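DUF4974 domain-containing protein (Parabacteroides distasonis, PDB 4M0N) is a putative anti-sigma factor of the FecR family, probably restraining a partner sigma factor from the membrane. Local coordinates at residues A[157-170]-A[189-201]. The protein carries 1 engineered substitution. Sequence-based numbering, arbitrary orientation.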
# COMPACT_ATOMS: atom_id res chain seq x y z
N GLN A 157 -9.87 -7.65 0.73
CA GLN A 157 -10.56 -8.94 0.95
C GLN A 157 -9.61 -9.99 1.52
O GLN A 157 -9.94 -11.18 1.51
CB GLN A 157 -11.16 -9.46 -0.37
CG GLN A 157 -12.22 -8.57 -0.99
CD GLN A 157 -11.65 -7.46 -1.88
OE1 GLN A 157 -10.61 -7.63 -2.51
NE2 GLN A 157 -12.34 -6.33 -1.92
N GLY A 158 -8.45 -9.56 2.01
CA GLY A 158 -7.44 -10.44 2.58
C GLY A 158 -6.52 -11.10 1.57
O GLY A 158 -5.86 -12.09 1.87
N GLY A 159 -6.46 -10.56 0.36
CA GLY A 159 -5.53 -11.03 -0.62
C GLY A 159 -4.16 -10.35 -0.56
O GLY A 159 -4.01 -9.26 0.00
N LEU A 160 -3.19 -11.04 -1.11
CA LEU A 160 -1.87 -10.52 -1.42
C LEU A 160 -1.68 -10.61 -2.91
O LEU A 160 -2.11 -11.57 -3.54
CB LEU A 160 -0.78 -11.37 -0.74
CG LEU A 160 -0.76 -11.32 0.78
CD1 LEU A 160 0.12 -12.43 1.34
CD2 LEU A 160 -0.29 -9.96 1.27
N TYR A 161 -1.07 -9.59 -3.49
CA TYR A 161 -0.77 -9.61 -4.91
C TYR A 161 0.66 -9.12 -5.11
O TYR A 161 1.00 -8.00 -4.70
CB TYR A 161 -1.74 -8.69 -5.65
CG TYR A 161 -1.40 -8.45 -7.11
CD1 TYR A 161 -1.19 -9.52 -7.98
CD2 TYR A 161 -1.27 -7.17 -7.60
CE1 TYR A 161 -0.89 -9.29 -9.32
CE2 TYR A 161 -0.98 -6.94 -8.93
CZ TYR A 161 -0.80 -7.99 -9.79
OH TYR A 161 -0.50 -7.77 -11.10
N PHE A 162 1.47 -9.97 -5.72
CA PHE A 162 2.86 -9.61 -6.02
C PHE A 162 3.06 -9.73 -7.51
O PHE A 162 2.68 -10.71 -8.12
CB PHE A 162 3.84 -10.50 -5.25
CG PHE A 162 3.57 -10.55 -3.77
CD1 PHE A 162 3.48 -9.39 -3.02
CD2 PHE A 162 3.40 -11.77 -3.13
CE1 PHE A 162 3.24 -9.43 -1.65
CE2 PHE A 162 3.16 -11.82 -1.76
CZ PHE A 162 3.08 -10.65 -1.02
N ASN A 163 3.61 -8.69 -8.09
CA ASN A 163 3.93 -8.69 -9.50
C ASN A 163 5.32 -8.11 -9.63
O ASN A 163 5.49 -6.91 -9.61
CB ASN A 163 2.91 -7.89 -10.29
CG ASN A 163 3.20 -7.87 -11.78
OD1 ASN A 163 3.90 -8.74 -12.32
ND2 ASN A 163 2.65 -6.88 -12.46
N ARG A 164 6.31 -9.00 -9.74
CA ARG A 164 7.72 -8.59 -9.72
C ARG A 164 7.99 -7.68 -8.52
O ARG A 164 8.68 -6.64 -8.60
CB ARG A 164 8.12 -7.91 -11.04
CG ARG A 164 9.62 -7.94 -11.30
CD ARG A 164 9.99 -7.49 -12.70
NE ARG A 164 11.38 -7.84 -12.98
CZ ARG A 164 12.45 -7.18 -12.52
NH1 ARG A 164 12.30 -6.10 -11.76
NH2 ARG A 164 13.67 -7.60 -12.83
N THR A 165 7.42 -8.07 -7.39
CA THR A 165 7.58 -7.30 -6.18
C THR A 165 8.88 -7.70 -5.52
O THR A 165 9.15 -8.89 -5.37
CB THR A 165 6.42 -7.58 -5.21
OG1 THR A 165 5.19 -7.27 -5.86
CG2 THR A 165 6.55 -6.76 -3.96
N PRO A 166 9.70 -6.71 -5.11
CA PRO A 166 10.92 -7.09 -4.42
C PRO A 166 10.64 -7.82 -3.10
O PRO A 166 9.72 -7.43 -2.39
CB PRO A 166 11.60 -5.75 -4.14
CG PRO A 166 11.04 -4.82 -5.16
CD PRO A 166 9.63 -5.26 -5.35
N ILE A 167 11.43 -8.85 -2.81
CA ILE A 167 11.28 -9.65 -1.58
C ILE A 167 11.28 -8.77 -0.31
O ILE A 167 10.50 -9.01 0.60
CB ILE A 167 12.29 -10.82 -1.51
CG1 ILE A 167 12.03 -11.74 -0.31
CG2 ILE A 167 13.74 -10.33 -1.48
CD1 ILE A 167 10.67 -12.39 -0.28
N SER A 168 12.09 -7.71 -0.28
CA SER A 168 12.12 -6.84 0.90
C SER A 168 10.76 -6.19 1.13
O SER A 168 10.31 -6.03 2.27
CB SER A 168 13.21 -5.76 0.78
OG SER A 168 13.17 -5.12 -0.49
N SER A 169 10.11 -5.80 0.04
CA SER A 169 8.79 -5.20 0.13
C SER A 169 7.74 -6.25 0.51
O SER A 169 6.89 -6.00 1.34
CB SER A 169 8.39 -4.51 -1.18
OG SER A 169 9.31 -3.47 -1.49
N VAL A 170 7.81 -7.42 -0.11
CA VAL A 170 6.94 -8.55 0.26
C VAL A 170 6.99 -8.78 1.77
O VAL A 170 5.96 -8.93 2.41
CB VAL A 170 7.38 -9.84 -0.48
CG1 VAL A 170 6.74 -11.07 0.13
CG2 VAL A 170 7.03 -9.74 -1.97
N VAL A 189 22.21 -13.19 0.13
CA VAL A 189 21.70 -12.25 -0.87
C VAL A 189 20.22 -12.49 -1.16
O VAL A 189 19.81 -13.60 -1.50
CB VAL A 189 22.49 -12.31 -2.18
CG1 VAL A 189 21.83 -11.41 -3.22
CG2 VAL A 189 23.93 -11.90 -1.94
N PHE A 190 19.44 -11.42 -1.08
CA PHE A 190 18.00 -11.46 -1.37
C PHE A 190 17.64 -10.48 -2.49
O PHE A 190 17.11 -9.40 -2.25
CB PHE A 190 17.17 -11.15 -0.11
CG PHE A 190 17.15 -12.27 0.88
CD1 PHE A 190 16.27 -13.33 0.73
CD2 PHE A 190 18.01 -12.27 1.97
CE1 PHE A 190 16.23 -14.36 1.64
CE2 PHE A 190 17.99 -13.31 2.89
CZ PHE A 190 17.10 -14.36 2.72
N ASP A 191 17.94 -10.89 -3.72
CA ASP A 191 17.74 -10.06 -4.90
C ASP A 191 16.45 -10.45 -5.63
O ASP A 191 16.24 -10.07 -6.78
CB ASP A 191 18.94 -10.24 -5.83
CG ASP A 191 19.32 -8.97 -6.57
OD1 ASP A 191 18.48 -8.43 -7.33
OD2 ASP A 191 20.48 -8.53 -6.41
N ASP A 192 15.57 -11.18 -4.96
CA ASP A 192 14.45 -11.84 -5.63
C ASP A 192 13.28 -10.88 -5.89
O ASP A 192 13.04 -9.93 -5.15
CB ASP A 192 13.95 -13.02 -4.81
CG ASP A 192 15.07 -13.94 -4.37
OD1 ASP A 192 15.85 -13.54 -3.48
OD2 ASP A 192 15.16 -15.06 -4.91
N TYR A 193 12.56 -11.17 -6.97
CA TYR A 193 11.30 -10.49 -7.26
C TYR A 193 10.19 -11.54 -7.22
O TYR A 193 10.35 -12.65 -7.75
CB TYR A 193 11.38 -9.81 -8.63
CG TYR A 193 12.38 -8.68 -8.66
CD1 TYR A 193 12.13 -7.51 -7.96
CD2 TYR A 193 13.57 -8.79 -9.38
CE1 TYR A 193 13.04 -6.47 -7.97
CE2 TYR A 193 14.49 -7.75 -9.39
CZ TYR A 193 14.22 -6.60 -8.69
OH TYR A 193 15.11 -5.55 -8.68
N ILE A 194 9.09 -11.20 -6.55
CA ILE A 194 8.04 -12.16 -6.29
C ILE A 194 6.81 -11.92 -7.16
O ILE A 194 6.41 -10.77 -7.41
CB ILE A 194 7.62 -12.12 -4.81
CG1 ILE A 194 8.85 -12.25 -3.90
CG2 ILE A 194 6.57 -13.18 -4.50
CD1 ILE A 194 9.64 -13.53 -4.04
N TYR A 195 6.24 -13.03 -7.62
CA TYR A 195 5.00 -13.02 -8.39
C TYR A 195 3.99 -13.93 -7.71
O TYR A 195 4.36 -14.97 -7.16
CB TYR A 195 5.24 -13.56 -9.81
CG TYR A 195 6.22 -12.74 -10.63
CD1 TYR A 195 7.59 -12.88 -10.45
CD2 TYR A 195 5.76 -11.84 -11.59
CE1 TYR A 195 8.49 -12.14 -11.20
CE2 TYR A 195 6.65 -11.10 -12.35
CZ TYR A 195 8.01 -11.24 -12.15
OH TYR A 195 8.88 -10.49 -12.91
N GLY A 196 2.72 -13.55 -7.76
CA GLY A 196 1.65 -14.42 -7.31
C GLY A 196 0.51 -13.70 -6.63
O GLY A 196 0.62 -12.54 -6.26
N GLU A 197 -0.61 -14.41 -6.52
CA GLU A 197 -1.81 -13.93 -5.86
C GLU A 197 -2.16 -14.97 -4.84
O GLU A 197 -2.18 -16.16 -5.16
CB GLU A 197 -2.98 -13.81 -6.84
CG GLU A 197 -2.83 -12.71 -7.86
CD GLU A 197 -3.93 -12.78 -8.89
OE1 GLU A 197 -5.10 -12.65 -8.50
OE2 GLU A 197 -3.60 -12.99 -10.08
N HIS A 198 -2.46 -14.52 -3.63
CA HIS A 198 -2.76 -15.41 -2.52
C HIS A 198 -4.00 -14.90 -1.83
O HIS A 198 -4.02 -13.79 -1.35
CB HIS A 198 -1.59 -15.43 -1.54
CG HIS A 198 -0.27 -15.75 -2.17
ND1 HIS A 198 0.13 -17.05 -2.42
CD2 HIS A 198 0.73 -14.96 -2.61
CE1 HIS A 198 1.32 -17.04 -2.99
NE2 HIS A 198 1.71 -15.78 -3.12
N ASP A 199 -5.03 -15.75 -1.76
CA ASP A 199 -6.35 -15.35 -1.28
C ASP A 199 -6.51 -15.87 0.13
O ASP A 199 -6.83 -17.04 0.33
CB ASP A 199 -7.43 -15.92 -2.22
CG ASP A 199 -8.86 -15.77 -1.69
OD1 ASP A 199 -9.14 -14.87 -0.87
OD2 ASP A 199 -9.73 -16.57 -2.12
N ASN A 200 -6.31 -14.98 1.10
CA ASN A 200 -6.57 -15.27 2.51
C ASN A 200 -5.77 -16.47 2.99
O ASN A 200 -6.29 -17.28 3.75
CB ASN A 200 -8.06 -15.52 2.73
CG ASN A 200 -8.83 -14.23 2.79
OD1 ASN A 200 -8.81 -13.56 3.81
ND2 ASN A 200 -9.42 -13.83 1.67
N LYS A 201 -4.51 -16.56 2.58
CA LYS A 201 -3.69 -17.71 2.93
C LYS A 201 -3.04 -17.52 4.29
O LYS A 201 -2.95 -16.38 4.80
CB LYS A 201 -2.63 -17.96 1.86
CG LYS A 201 -3.20 -18.37 0.50
CD LYS A 201 -3.30 -19.87 0.35
CE LYS A 201 -3.42 -20.30 -1.10
NZ LYS A 201 -2.24 -19.87 -1.91
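R164 and Y193 meet because R164 sends CG anti to its own N (chi1 -158°) and stays extended from CG to NE, while Y193 turns CG beside its N (chi1 -66°). The guanidinium then lies nearly flat on the ring, NH1 over its centre and CZ 4.0 Å from the centroid of Y193, a cation-pi stack with the planes 28° apart. Y195 runs alongside the same arginine, its OH 3.1 Å from R164 CG. P166 CG comes up obliquely at the rim of the Y193 ring, 3.8 Å from CE1.

The backbone under these side chains is an antiparallel pair, 159-166 against 193-199, within the FecR C-terminal region. A G1 beta bulge breaks its register: R164 and T165 both face I194, whose O accepts the T165 N-H at 2.9 Å. Past the bulge, P166 sits at the N-cap position of helix 167-178, and I167 N still bonds D192 O.

On the sheet face that looks to this helix and to 203-214, I194 is wedged among three side chains: CG2 meets F162 CD2 (3.7 Å), CG1 meets V170 CG2, and CD1 reaches I167 CD1. An alanine at I194 would strip away these branches and would probably leave a gap beneath V170 and the F162 ring freer to rock. H198 crosses F162 at about a right angle farther along.

On the opposite face, E197 CG lies beside Y161 CD1, its carboxylate paired with K151. At the far end, N200 ND2 bonds Q157 O (2.7 Å) across the pair, just beyond the strands, and also D199 OD1 of its own segment.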